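Local coordinates for response regulator receiver protein (Desulfuromonas acetoxidans, PDB 2ZAY) that probably serves in signal transduction as the CheY-like receiver domain of a longer response regulator, at residues Gly67-Asn72 with Gln99-Phe105; Leu13-Gln17 with Thr58-Pro63; His52-Ile56 with Val125-Tyr130. All blocks are in the same frame, centred on the assembly; numbering follows the deposited sequence.

Interaction 1: Gly67-Asn72 with Gln99-Phe105; sequences GMDLFN and QLLDMGF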
ATOM      1  N   GLY A  67      -8.839   3.655   2.192  1.00 27.45           N
ATOM      2  CA  GLY A  67      -7.901   3.098   1.233  1.00 26.60           C
ATOM      3  C   GLY A  67      -8.574   3.002  -0.126  1.00 25.80           C
ATOM      4  O   GLY A  67      -7.925   3.158  -1.159  1.00 24.31           O
ATOM      5  N   MET A  68      -9.879   2.734  -0.132  1.00 26.72           N
ATOM      6  CA  MET A  68     -10.622   2.651  -1.392  1.00 26.51           C
ATOM      7  C   MET A  68     -10.723   4.036  -2.032  1.00 25.46           C
ATOM      8  O   MET A  68     -10.705   4.161  -3.257  1.00 23.10           O
ATOM      9  CB  MET A  68     -12.030   2.084  -1.172  1.00 27.81           C
ATOM     10  CG  MET A  68     -12.070   0.586  -0.906  1.00 31.63           C
ATOM     11  SD  MET A  68     -13.764  -0.085  -0.820  1.00 34.35           S
ATOM     12  CE  MET A  68     -14.286   0.596   0.754  1.00 35.98           C
ATOM     13  N   ASP A  69     -10.829   5.073  -1.201  1.00 24.36           N
ATOM     14  CA  ASP A  69     -10.907   6.445  -1.699  1.00 25.90           C
ATOM     15  C   ASP A  69      -9.571   6.806  -2.329  1.00 23.61           C
ATOM     16  O   ASP A  69      -9.517   7.434  -3.386  1.00 22.61           O
ATOM     17  CB  ASP A  69     -11.204   7.432  -0.564  1.00 29.45           C
ATOM     18  CG  ASP A  69     -12.612   7.296  -0.023  1.00 34.66           C
ATOM     19  OD1 ASP A  69     -13.541   7.126  -0.844  1.00 35.35           O
ATOM     20  OD2 ASP A  69     -12.790   7.373   1.215  1.00 35.15           O
ATOM     21  N   LEU A  70      -8.491   6.404  -1.664  1.00 23.03           N
ATOM     22  CA  LEU A  70      -7.145   6.665  -2.162  1.00 21.89           C
ATOM     23  C   LEU A  70      -6.965   5.930  -3.487  1.00 21.14           C
ATOM     24  O   LEU A  70      -6.457   6.496  -4.453  1.00 20.26           O
ATOM     25  CB  LEU A  70      -6.092   6.178  -1.157  1.00 23.01           C
ATOM     26  CG  LEU A  70      -4.621   6.317  -1.583  1.00 24.26           C
ATOM     27  CD1 LEU A  70      -4.336   7.761  -1.952  1.00 26.05           C
ATOM     28  CD2 LEU A  70      -3.698   5.864  -0.451  1.00 28.07           C
ATOM     29  N   PHE A  71      -7.378   4.665  -3.523  1.00 18.82           N
ATOM     30  CA  PHE A  71      -7.264   3.875  -4.742  1.00 19.31           C
ATOM     31  C   PHE A  71      -7.946   4.608  -5.903  1.00 20.36           C
ATOM     32  O   PHE A  71      -7.374   4.748  -6.986  1.00 19.06           O
ATOM     33  CB  PHE A  71      -7.930   2.515  -4.552  1.00 19.14           C
ATOM     34  CG  PHE A  71      -7.786   1.598  -5.738  1.00 19.63           C
ATOM     35  CD1 PHE A  71      -6.668   0.784  -5.870  1.00 18.83           C
ATOM     36  CD2 PHE A  71      -8.767   1.554  -6.724  1.00 19.14           C
ATOM     37  CE1 PHE A  71      -6.526  -0.071  -6.969  1.00 21.72           C
ATOM     38  CE2 PHE A  71      -8.643   0.713  -7.823  1.00 19.57           C
ATOM     39  CZ  PHE A  71      -7.518  -0.108  -7.950  1.00 20.14           C
ATOM     40  N   ASN A  72      -9.172   5.074  -5.673  1.00 19.51           N
ATOM     41  CA  ASN A  72      -9.915   5.777  -6.719  1.00 21.95           C
ATOM     42  C   ASN A  72      -9.244   7.086  -7.129  1.00 23.04           C
ATOM     43  O   ASN A  72      -9.219   7.425  -8.314  1.00 21.73           O
ATOM     44  CB  ASN A  72     -11.355   6.071  -6.273  1.00 25.29           C
ATOM     45  CG  ASN A  72     -12.194   4.809  -6.121  1.00 27.80           C
ATOM     46  OD1 ASN A  72     -11.985   3.821  -6.827  1.00 28.25           O
ATOM     47  ND2 ASN A  72     -13.163   4.848  -5.212  1.00 30.09           N
ATOM     48  N   GLN A  99     -14.099  -7.706  -1.818  1.00 22.28           N
ATOM     49  CA  GLN A  99     -14.444  -6.389  -2.359  1.00 24.35           C
ATOM     50  C   GLN A  99     -13.219  -5.614  -2.854  1.00 23.66           C
ATOM     51  O   GLN A  99     -13.236  -5.035  -3.946  1.00 22.88           O
ATOM     52  CB  GLN A  99     -15.180  -5.542  -1.312  1.00 29.06           C
ATOM     53  CG  GLN A  99     -15.253  -4.052  -1.673  1.00 35.08           C
ATOM     54  CD  GLN A  99     -15.996  -3.218  -0.634  1.00 39.38           C
ATOM     55  OE1 GLN A  99     -15.829  -3.412   0.574  1.00 41.04           O
ATOM     56  NE2 GLN A  99     -16.808  -2.275  -1.102  1.00 40.17           N
ATOM     57  N   LEU A 100     -12.155  -5.595  -2.056  1.00 21.20           N
ATOM     58  CA  LEU A 100     -10.950  -4.867  -2.449  1.00 22.53           C
ATOM     59  C   LEU A 100     -10.289  -5.501  -3.671  1.00 19.53           C
ATOM     60  O   LEU A 100      -9.906  -4.805  -4.614  1.00 19.60           O
ATOM     61  CB  LEU A 100      -9.966  -4.806  -1.284  1.00 24.01           C
ATOM     62  CG  LEU A 100     -10.453  -3.982  -0.086  1.00 30.08           C
ATOM     63  CD1 LEU A 100      -9.339  -3.906   0.958  1.00 30.95           C
ATOM     64  CD2 LEU A 100     -10.853  -2.590  -0.536  1.00 31.14           C
ATOM     65  N   LEU A 101     -10.162  -6.819  -3.665  1.00 20.31           N
ATOM     66  CA  LEU A 101      -9.573  -7.497  -4.818  1.00 19.94           C
ATOM     67  C   LEU A 101     -10.437  -7.269  -6.069  1.00 20.81           C
ATOM     68  O   LEU A 101      -9.912  -7.039  -7.160  1.00 19.89           O
ATOM     69  CB  LEU A 101      -9.434  -9.003  -4.549  1.00 19.42           C
ATOM     70  CG  LEU A 101      -8.393  -9.434  -3.510  1.00 22.54           C
ATOM     71  CD1 LEU A 101      -8.358 -10.951  -3.420  1.00 19.90           C
ATOM     72  CD2 LEU A 101      -7.017  -8.905  -3.910  1.00 21.76           C
ATOM     73  N   ASP A 102     -11.758  -7.328  -5.911  1.00 21.28           N
ATOM     74  CA  ASP A 102     -12.660  -7.137  -7.055  1.00 23.58           C
ATOM     75  C   ASP A 102     -12.525  -5.746  -7.667  1.00 23.82           C
ATOM     76  O   ASP A 102     -12.674  -5.580  -8.878  1.00 23.79           O
ATOM     77  CB  ASP A 102     -14.118  -7.403  -6.650  1.00 24.95           C
ATOM     78  CG  ASP A 102     -14.391  -8.882  -6.373  1.00 30.77           C
ATOM     79  OD1 ASP A 102     -13.637  -9.746  -6.871  1.00 32.49           O
ATOM     80  OD2 ASP A 102     -15.370  -9.194  -5.667  1.00 33.64           O
ATOM     81  N   MET A 103     -12.229  -4.766  -6.813  1.00 23.96           N
ATOM     82  CA  MET A 103     -12.025  -3.357  -7.178  1.00 24.59           C
ATOM     83  C   MET A 103     -10.771  -3.125  -8.006  1.00 23.93           C
ATOM     84  O   MET A 103     -10.697  -2.160  -8.777  1.00 24.72           O
ATOM     85  CB  MET A 103     -11.842  -2.509  -5.925  1.00 26.70           C
ATOM     86  CG  MET A 103     -13.034  -1.780  -5.430  1.00 29.39           C
ATOM     87  SD  MET A 103     -12.507  -0.860  -3.988  1.00 18.59           S
ATOM     88  CE  MET A 103     -11.885   0.635  -4.727  1.00 22.08           C
ATOM     89  N   GLY A 104      -9.762  -3.966  -7.800  1.00 21.25           N
ATOM     90  CA  GLY A 104      -8.528  -3.795  -8.541  1.00 20.80           C
ATOM     91  C   GLY A 104      -7.277  -3.756  -7.679  1.00 20.15           C
ATOM     92  O   GLY A 104      -6.166  -3.620  -8.204  1.00 18.30           O
ATOM     93  N   PHE A 105      -7.435  -3.837  -6.361  1.00 18.12           N
ATOM     94  CA  PHE A 105      -6.257  -3.860  -5.495  1.00 19.30           C
ATOM     95  C   PHE A 105      -5.459  -5.076  -5.955  1.00 19.28           C
ATOM     96  O   PHE A 105      -6.025  -6.154  -6.160  1.00 17.66           O
ATOM     97  CB  PHE A 105      -6.666  -4.004  -4.024  1.00 18.84           C
ATOM     98  CG  PHE A 105      -6.985  -2.687  -3.353  1.00 20.33           C
ATOM     99  CD1 PHE A 105      -5.985  -1.949  -2.731  1.00 18.93           C
ATOM    100  CD2 PHE A 105      -8.282  -2.169  -3.379  1.00 20.62           C
ATOM    101  CE1 PHE A 105      -6.266  -0.703  -2.140  1.00 19.78           C
ATOM    102  CE2 PHE A 105      -8.574  -0.923  -2.792  1.00 20.24           C
ATOM    103  CZ  PHE A 105      -7.566  -0.194  -2.176  1.00 20.51           C
TER
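Phe71 and Phe105 meet obliquely, with ring centroids 4.7 Å apart and planes at 31°. Phe71 CG stands anti to the backbone N (chi1 -176°), which swings the ring off helix 67-75 so that CD1 lies over the centre of one Phe105 face, while its far end reaches the backbone of Gly104. At the Phe105 edge, CZ comes within 3.5 Å of Gly67 O, near the ring plane.

The Met68 chain runs straight to SD and bends only at chi3. It crosses its partners at about a right angle: CG is 3.4 Å from Leu100 CD2, tighter than usual carbon packing, and 3.4 Å from Met103 SD. The Met103 methyl CE goes on to Phe71 CD2, at 3.8 Å.

Gly104, at positive phi, ends helix 94-103 in a Schellman motif; a beta carbon there would clash with Phe71 CZ. No hydrogen bond joins the segments; side chains and some backbone atoms pack between helix 67-75 and the end of helix 94-103 with the loop after it. The helical segments 67-72 and 99-103 run parallel, their N-to-C directions 1° apart. Both helices lie against strand 85-89, Phe71 on Val85 and Leu100 on Ala87, and the loop residue Phe105 touches both.

Interaction 2: Leu13-Gln17 with Thr58-Pro63; sequences LVDTQ and TEANMP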
ATOM      1  N   LEU A  13       4.016   3.735   1.649  1.00 22.17           N
ATOM      2  CA  LEU A  13       3.170   3.079   2.645  1.00 23.66           C
ATOM      3  C   LEU A  13       2.275   4.133   3.306  1.00 22.72           C
ATOM      4  O   LEU A  13       2.775   5.125   3.827  1.00 24.33           O
ATOM      5  CB  LEU A  13       4.050   2.404   3.698  1.00 24.74           C
ATOM      6  CG  LEU A  13       3.382   1.786   4.923  1.00 29.61           C
ATOM      7  CD1 LEU A  13       2.434   0.682   4.488  1.00 29.40           C
ATOM      8  CD2 LEU A  13       4.460   1.231   5.857  1.00 29.78           C
ATOM      9  N   VAL A  14       0.961   3.914   3.280  1.00 21.69           N
ATOM     10  CA  VAL A  14      -0.002   4.850   3.870  1.00 21.54           C
ATOM     11  C   VAL A  14      -0.753   4.141   5.004  1.00 23.73           C
ATOM     12  O   VAL A  14      -1.443   3.147   4.771  1.00 22.65           O
ATOM     13  CB  VAL A  14      -1.051   5.318   2.822  1.00 21.36           C
ATOM     14  CG1 VAL A  14      -1.826   6.511   3.367  1.00 20.57           C
ATOM     15  CG2 VAL A  14      -0.375   5.667   1.508  1.00 21.23           C
ATOM     16  N   ASP A  15      -0.624   4.643   6.228  1.00 24.53           N
ATOM     17  CA  ASP A  15      -1.294   4.019   7.373  1.00 26.93           C
ATOM     18  C   ASP A  15      -1.505   5.077   8.453  1.00 27.83           C
ATOM     19  O   ASP A  15      -0.662   5.959   8.627  1.00 26.30           O
ATOM     20  CB  ASP A  15      -0.435   2.878   7.929  1.00 28.15           C
ATOM     21  CG  ASP A  15      -1.221   1.945   8.844  1.00 33.27           C
ATOM     22  OD1 ASP A  15      -1.829   0.983   8.335  1.00 34.10           O
ATOM     23  OD2 ASP A  15      -1.240   2.180  10.069  1.00 34.81           O
ATOM     24  N   THR A  16      -2.620   4.991   9.178  1.00 28.55           N
ATOM     25  CA  THR A  16      -2.915   5.969  10.220  1.00 31.18           C
ATOM     26  C   THR A  16      -2.157   5.717  11.525  1.00 33.87           C
ATOM     27  O   THR A  16      -2.196   6.540  12.442  1.00 35.59           O
ATOM     28  CB  THR A  16      -4.437   6.048  10.508  1.00 31.57           C
ATOM     29  OG1 THR A  16      -4.940   4.745  10.826  1.00 28.59           O
ATOM     30  CG2 THR A  16      -5.183   6.594   9.293  1.00 30.51           C
ATOM     31  N   GLN A  17      -1.475   4.582  11.614  1.00 35.22           N
ATOM     32  CA  GLN A  17      -0.681   4.267  12.797  1.00 37.88           C
ATOM     33  C   GLN A  17       0.648   3.660  12.364  1.00 36.56           C
ATOM     34  O   GLN A  17       0.950   2.494  12.641  1.00 36.76           O
ATOM     35  CB  GLN A  17      -1.444   3.322  13.739  1.00 41.39           C
ATOM     36  CG  GLN A  17      -1.816   1.981  13.149  1.00 47.87           C
ATOM     37  CD  GLN A  17      -2.934   1.300  13.921  1.00 51.89           C
ATOM     38  OE1 GLN A  17      -4.020   1.862  14.088  1.00 53.94           O
ATOM     39  NE2 GLN A  17      -2.678   0.081  14.391  1.00 54.89           N
ATOM     40  N   THR A  58      -1.554   0.549   1.219  1.00 18.89           N
ATOM     41  CA  THR A  58      -2.385   1.429   2.026  1.00 20.77           C
ATOM     42  C   THR A  58      -3.306   0.696   2.978  1.00 22.47           C
ATOM     43  O   THR A  58      -3.776  -0.404   2.690  1.00 22.83           O
ATOM     44  CB  THR A  58      -3.266   2.344   1.146  1.00 21.83           C
ATOM     45  OG1 THR A  58      -4.039   3.202   1.991  1.00 21.14           O
ATOM     46  CG2 THR A  58      -4.224   1.516   0.279  1.00 20.28           C
ATOM     47  N   GLU A  59      -3.547   1.313   4.131  1.00 23.98           N
ATOM     48  CA  GLU A  59      -4.464   0.757   5.110  1.00 25.29           C
ATOM     49  C   GLU A  59      -5.818   0.839   4.404  1.00 24.51           C
ATOM     50  O   GLU A  59      -6.095   1.819   3.716  1.00 23.49           O
ATOM     51  CB  GLU A  59      -4.473   1.635   6.364  1.00 27.02           C
ATOM     52  CG  GLU A  59      -5.327   1.108   7.500  1.00 30.58           C
ATOM     53  CD  GLU A  59      -5.216   1.973   8.747  1.00 34.01           C
ATOM     54  OE1 GLU A  59      -5.702   1.550   9.819  1.00 35.31           O
ATOM     55  OE2 GLU A  59      -4.648   3.081   8.648  1.00 32.71           O
ATOM     56  N   ALA A  60      -6.654  -0.181   4.565  1.00 26.18           N
ATOM     57  CA  ALA A  60      -7.958  -0.188   3.913  1.00 27.35           C
ATOM     58  C   ALA A  60      -8.957   0.746   4.579  1.00 29.72           C
ATOM     59  O   ALA A  60      -9.591   1.568   3.921  1.00 30.81           O
ATOM     60  CB  ALA A  60      -8.515  -1.600   3.887  1.00 29.47           C
ATOM     61  N   ASN A  61      -9.094   0.624   5.891  1.00 30.90           N
ATOM     62  CA  ASN A  61     -10.041   1.451   6.620  1.00 34.01           C
ATOM     63  C   ASN A  61      -9.382   2.591   7.386  1.00 33.95           C
ATOM     64  O   ASN A  61      -8.844   2.387   8.471  1.00 35.55           O
ATOM     65  CB  ASN A  61     -10.842   0.563   7.572  1.00 34.87           C
ATOM     66  CG  ASN A  61     -11.471  -0.621   6.858  1.00 36.47           C
ATOM     67  OD1 ASN A  61     -12.402  -0.461   6.068  1.00 36.40           O
ATOM     68  ND2 ASN A  61     -10.949  -1.817   7.116  1.00 38.31           N
ATOM     69  N   MET A  62      -9.414   3.785   6.799  1.00 34.67           N
ATOM     70  CA  MET A  62      -8.853   4.985   7.417  1.00 34.49           C
ATOM     71  C   MET A  62      -9.992   5.998   7.574  1.00 36.99           C
ATOM     72  O   MET A  62     -10.849   6.123   6.694  1.00 37.51           O
ATOM     73  CB  MET A  62      -7.747   5.601   6.543  1.00 30.95           C
ATOM     74  CG  MET A  62      -6.525   4.719   6.330  1.00 26.67           C
ATOM     75  SD  MET A  62      -5.148   5.550   5.467  1.00 20.33           S
ATOM     76  CE  MET A  62      -5.797   5.610   3.761  1.00 25.06           C
ATOM     77  N   PRO A  63     -10.020   6.730   8.699  1.00 38.41           N
ATOM     78  CA  PRO A  63     -11.084   7.716   8.908  1.00 39.69           C
ATOM     79  C   PRO A  63     -11.013   8.847   7.891  1.00 39.99           C
ATOM     80  O   PRO A  63      -9.935   9.187   7.415  1.00 41.21           O
ATOM     81  CB  PRO A  63     -10.835   8.192  10.340  1.00 39.26           C
ATOM     82  CG  PRO A  63      -9.353   8.060  10.483  1.00 40.62           C
ATOM     83  CD  PRO A  63      -9.084   6.716   9.838  1.00 39.11           C
TER
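Thr16 grips one carboxylate oxygen of Glu59 twice. Its backbone N donates to Glu59 OE2 at 2.8 Å with a nearly straight N-H...O angle of 171°, meeting the oxygen close to its C-O axis, and Thr16 OG1 donates to the same Glu59 OE2 at 2.8 Å on the syn lone pair. The site lies at the C-terminal ends of adjacent parallel strands in a CheY-like receiver fold, where, judging by the strand end and the Met-Pro that follows, Glu59 probably takes the place of the phosphoacceptor aspartate. Thr16 OG1 sits between its own backbone N and carbonyl carbon (chi1 55°), which brings hydroxyl and amide to bear on a single oxygen, while the extended Glu59 chain carries that oxygen across to them.

Beside this grip the carboxylates of Asp15 and Glu59 stack with planes 11° apart, Asp15 OD1 being 3.5 Å from Glu59 OE2. Lys111 forms a salt bridge with Asp15 OD1 and probably eases the like-charge approach. The other oxygen, Asp15 OD2, accepts from Gln17 N at 2.9 Å, closing an Asx turn. An alanine in place of Glu59 is likely to leave the Thr16 amide and hydroxyl without their shared acceptor and the loop after the strand freer to move.

Deeper in, Val14 pairs with Thr58 in a parallel bridge, and Glu59 N donates to Val14 O at 2.9 Å. On the outer side Thr16 CG2 packs 3.8 Å from Met62 CG and 3.9 Å from Pro63 CD. Met62 SD, where that chain bends, lies 4.0 Å from Val14 CG1.

Interaction 3: His52-Ile56 with Val125-Tyr130; sequences HPHLI and VLKLLY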
ATOM      1  N   HIS A  52       6.381   9.059  -7.602  1.00 22.91           N
ATOM      2  CA  HIS A  52       6.229   7.906  -8.484  1.00 19.43           C
ATOM      3  C   HIS A  52       6.652   6.569  -7.865  1.00 19.78           C
ATOM      4  O   HIS A  52       7.539   5.884  -8.392  1.00 20.04           O
ATOM      5  CB  HIS A  52       7.053   8.143  -9.754  1.00 20.65           C
ATOM      6  CG  HIS A  52       6.822   9.482 -10.378  1.00 21.73           C
ATOM      7  ND1 HIS A  52       5.729   9.757 -11.171  1.00 22.32           N
ATOM      8  CD2 HIS A  52       7.515  10.641 -10.279  1.00 22.29           C
ATOM      9  CE1 HIS A  52       5.758  11.028 -11.533  1.00 22.35           C
ATOM     10  NE2 HIS A  52       6.832  11.586 -11.004  1.00 22.44           N
ATOM     11  N   PRO A  53       6.030   6.170  -6.743  1.00 19.35           N
ATOM     12  CA  PRO A  53       6.421   4.888  -6.146  1.00 18.35           C
ATOM     13  C   PRO A  53       6.146   3.749  -7.133  1.00 19.62           C
ATOM     14  O   PRO A  53       5.246   3.862  -7.967  1.00 18.35           O
ATOM     15  CB  PRO A  53       5.528   4.798  -4.912  1.00 19.83           C
ATOM     16  CG  PRO A  53       4.283   5.552  -5.344  1.00 19.54           C
ATOM     17  CD  PRO A  53       4.888   6.762  -6.025  1.00 17.78           C
ATOM     18  N   HIS A  54       6.915   2.666  -7.044  1.00 18.23           N
ATOM     19  CA  HIS A  54       6.702   1.524  -7.934  1.00 20.07           C
ATOM     20  C   HIS A  54       5.489   0.730  -7.466  1.00 19.79           C
ATOM     21  O   HIS A  54       4.842   0.029  -8.246  1.00 20.85           O
ATOM     22  CB  HIS A  54       7.918   0.593  -7.945  1.00 21.04           C
ATOM     23  CG  HIS A  54       9.135   1.186  -8.579  1.00 22.77           C
ATOM     24  ND1 HIS A  54      10.097   1.858  -7.857  1.00 21.52           N
ATOM     25  CD2 HIS A  54       9.546   1.213  -9.870  1.00 24.78           C
ATOM     26  CE1 HIS A  54      11.050   2.272  -8.675  1.00 24.91           C
ATOM     27  NE2 HIS A  54      10.739   1.894  -9.903  1.00 23.86           N
ATOM     28  N   LEU A  55       5.194   0.834  -6.177  1.00 19.71           N
ATOM     29  CA  LEU A  55       4.063   0.121  -5.602  1.00 19.64           C
ATOM     30  C   LEU A  55       3.578   0.873  -4.371  1.00 19.14           C
ATOM     31  O   LEU A  55       4.366   1.507  -3.672  1.00 19.79           O
ATOM     32  CB  LEU A  55       4.475  -1.311  -5.243  1.00 21.50           C
ATOM     33  CG  LEU A  55       3.358  -2.205  -4.699  1.00 22.27           C
ATOM     34  CD1 LEU A  55       3.627  -3.656  -5.070  1.00 28.54           C
ATOM     35  CD2 LEU A  55       3.270  -2.032  -3.202  1.00 26.17           C
ATOM     36  N   ILE A  56       2.278   0.795  -4.108  1.00 17.78           N
ATOM     37  CA  ILE A  56       1.691   1.498  -2.976  1.00 18.28           C
ATOM     38  C   ILE A  56       1.001   0.522  -2.048  1.00 19.17           C
ATOM     39  O   ILE A  56       0.326  -0.408  -2.493  1.00 19.34           O
ATOM     40  CB  ILE A  56       0.672   2.559  -3.473  1.00 17.77           C
ATOM     41  CG1 ILE A  56       1.407   3.609  -4.317  1.00 17.02           C
ATOM     42  CG2 ILE A  56      -0.051   3.204  -2.289  1.00 16.05           C
ATOM     43  CD1 ILE A  56       0.493   4.557  -5.058  1.00 19.99           C
ATOM     44  N   VAL A 125       4.589  -9.192  -6.589  1.00 24.76           N
ATOM     45  CA  VAL A 125       3.891  -8.228  -7.425  1.00 25.08           C
ATOM     46  C   VAL A 125       4.866  -7.483  -8.325  1.00 24.54           C
ATOM     47  O   VAL A 125       4.585  -7.256  -9.502  1.00 27.08           O
ATOM     48  CB  VAL A 125       3.121  -7.205  -6.561  1.00 24.77           C
ATOM     49  CG1 VAL A 125       2.623  -6.054  -7.427  1.00 25.48           C
ATOM     50  CG2 VAL A 125       1.946  -7.889  -5.893  1.00 23.76           C
ATOM     51  N   LEU A 126       6.007  -7.097  -7.767  1.00 24.16           N
ATOM     52  CA  LEU A 126       7.007  -6.379  -8.543  1.00 25.23           C
ATOM     53  C   LEU A 126       7.549  -7.277  -9.655  1.00 27.65           C
ATOM     54  O   LEU A 126       7.751  -6.825 -10.774  1.00 25.78           O
ATOM     55  CB  LEU A 126       8.153  -5.911  -7.639  1.00 23.73           C
ATOM     56  CG  LEU A 126       7.816  -4.876  -6.554  1.00 24.62           C
ATOM     57  CD1 LEU A 126       9.091  -4.514  -5.775  1.00 23.71           C
ATOM     58  CD2 LEU A 126       7.215  -3.624  -7.196  1.00 22.15           C
ATOM     59  N   LYS A 127       7.774  -8.554  -9.352  1.00 28.79           N
ATOM     60  CA  LYS A 127       8.293  -9.468 -10.363  1.00 30.24           C
ATOM     61  C   LYS A 127       7.297  -9.638 -11.499  1.00 29.41           C
ATOM     62  O   LYS A 127       7.680  -9.701 -12.664  1.00 30.74           O
ATOM     63  CB  LYS A 127       8.602 -10.843  -9.759  1.00 32.09           C
ATOM     64  CG  LYS A 127       9.630 -10.833  -8.646  1.00 37.89           C
ATOM     65  CD  LYS A 127      10.151 -12.241  -8.369  1.00 40.37           C
ATOM     66  CE  LYS A 127      10.292 -12.507  -6.873  1.00 44.39           C
ATOM     67  NZ  LYS A 127       8.979 -12.794  -6.214  1.00 38.82           N
ATOM     68  N   LEU A 128       6.017  -9.713 -11.151  1.00 29.37           N
ATOM     69  CA  LEU A 128       4.950  -9.880 -12.133  1.00 30.75           C
ATOM     70  C   LEU A 128       4.717  -8.669 -13.031  1.00 31.01           C
ATOM     71  O   LEU A 128       4.514  -8.815 -14.238  1.00 27.79           O
ATOM     72  CB  LEU A 128       3.629 -10.201 -11.430  1.00 33.47           C
ATOM     73  CG  LEU A 128       3.472 -11.551 -10.726  1.00 37.96           C
ATOM     74  CD1 LEU A 128       2.157 -11.574  -9.961  1.00 40.84           C
ATOM     75  CD2 LEU A 128       3.520 -12.681 -11.754  1.00 41.03           C
ATOM     76  N   LEU A 129       4.732  -7.478 -12.439  1.00 30.28           N
ATOM     77  CA  LEU A 129       4.467  -6.254 -13.190  1.00 32.77           C
ATOM     78  C   LEU A 129       5.657  -5.549 -13.831  1.00 32.34           C
ATOM     79  O   LEU A 129       5.492  -4.850 -14.827  1.00 34.61           O
ATOM     80  CB  LEU A 129       3.703  -5.256 -12.307  1.00 33.25           C
ATOM     81  CG  LEU A 129       2.233  -5.564 -11.996  1.00 35.13           C
ATOM     82  CD1 LEU A 129       1.449  -5.714 -13.289  1.00 36.25           C
ATOM     83  CD2 LEU A 129       2.128  -6.841 -11.183  1.00 40.13           C
ATOM     84  N   TYR A 130       6.847  -5.714 -13.269  1.00 32.48           N
ATOM     85  CA  TYR A 130       8.023  -5.064 -13.829  1.00 33.77           C
ATOM     86  C   TYR A 130       9.007  -6.048 -14.454  1.00 36.04           C
ATOM     87  O   TYR A 130       9.427  -5.789 -15.602  1.00 39.22           O
ATOM     88  CB  TYR A 130       8.735  -4.228 -12.762  1.00 29.67           C
ATOM     89  CG  TYR A 130       7.922  -3.056 -12.245  1.00 27.51           C
ATOM     90  CD1 TYR A 130       7.057  -3.203 -11.160  1.00 25.76           C
ATOM     91  CD2 TYR A 130       8.036  -1.795 -12.828  1.00 24.79           C
ATOM     92  CE1 TYR A 130       6.332  -2.119 -10.661  1.00 23.03           C
ATOM     93  CE2 TYR A 130       7.319  -0.705 -12.339  1.00 25.54           C
ATOM     94  CZ  TYR A 130       6.469  -0.875 -11.250  1.00 23.62           C
ATOM     95  OH  TYR A 130       5.786   0.204 -10.739  1.00 20.25           O
TER
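A tyrosine hydroxyl hydrogen-bonded to a backbone carbonyl, an aromatic pair and a small leucine-valine cluster join the C-terminal end of helix 115-129 to the start of strand 55-59, at the N-terminal ends of the sheet strands, on the opposite side of the chain's centre from the acidic residues at their C-terminal ends. Tyr130 OH donates to His54 O at 2.7 Å; it approaches in the carbonyl plane, on a lone pair, with a C=O...O angle of 112°.

The same tyrosine ring receives the imidazole. His54 turns an edge toward the Tyr130 face in an offset edge-to-face pair, centroids 5.4 Å apart and planes at 74°, with His54 CD2 lying 3.8 Å from Tyr130 CE2. His54 ND1 has a partner outside the contact: it is hydrogen-bonded to Arg10 N. Trp9, on the neighbouring strand, packs edge-to-face with both rings and so completes an aromatic group.

Beneath them the contact is apolar. Leu55 CG stands anti to the backbone N (chi1 -177°), sending the branch toward the helix, where CD1 meets Val125 CG1 at 3.5 Å, the two chains crossing at about a right angle. Leu126 CD2 fills in behind, 4.1 Å from Leu55 CB and 4.3 Å from His54 CB.

The lone-pair bond to His54 O, together with the edge-to-face pair, probably fixes the position of the tyrosine ring at the end of helix 115-129.

From the N terminus, the end of strand 9-14 and the loop after it, 13-17, pair with 58-63 to close interaction 2. Before that happens the chain passes 52-56, the first half of interaction 3, so interactions 2 and 3 cross, and they share strand 55-59 from its two ends. Interaction 1 follows interaction 2 in series: 67-72, on helix 67-75, opens it, and 99-105 closes it after strand 85-89. Only then does 125-130 return to 52-56, enclosing interaction 1 entirely. Interactions 1 and 2 also touch, Gly67 N probably hydrogen-bonding to Ala60 O at 2.8 Å. Interaction 2 joins strands 9-14 and 55-59, interaction 1 helices 67-75 and 94-103, and interaction 3 strand 55-59 to helix 115-129.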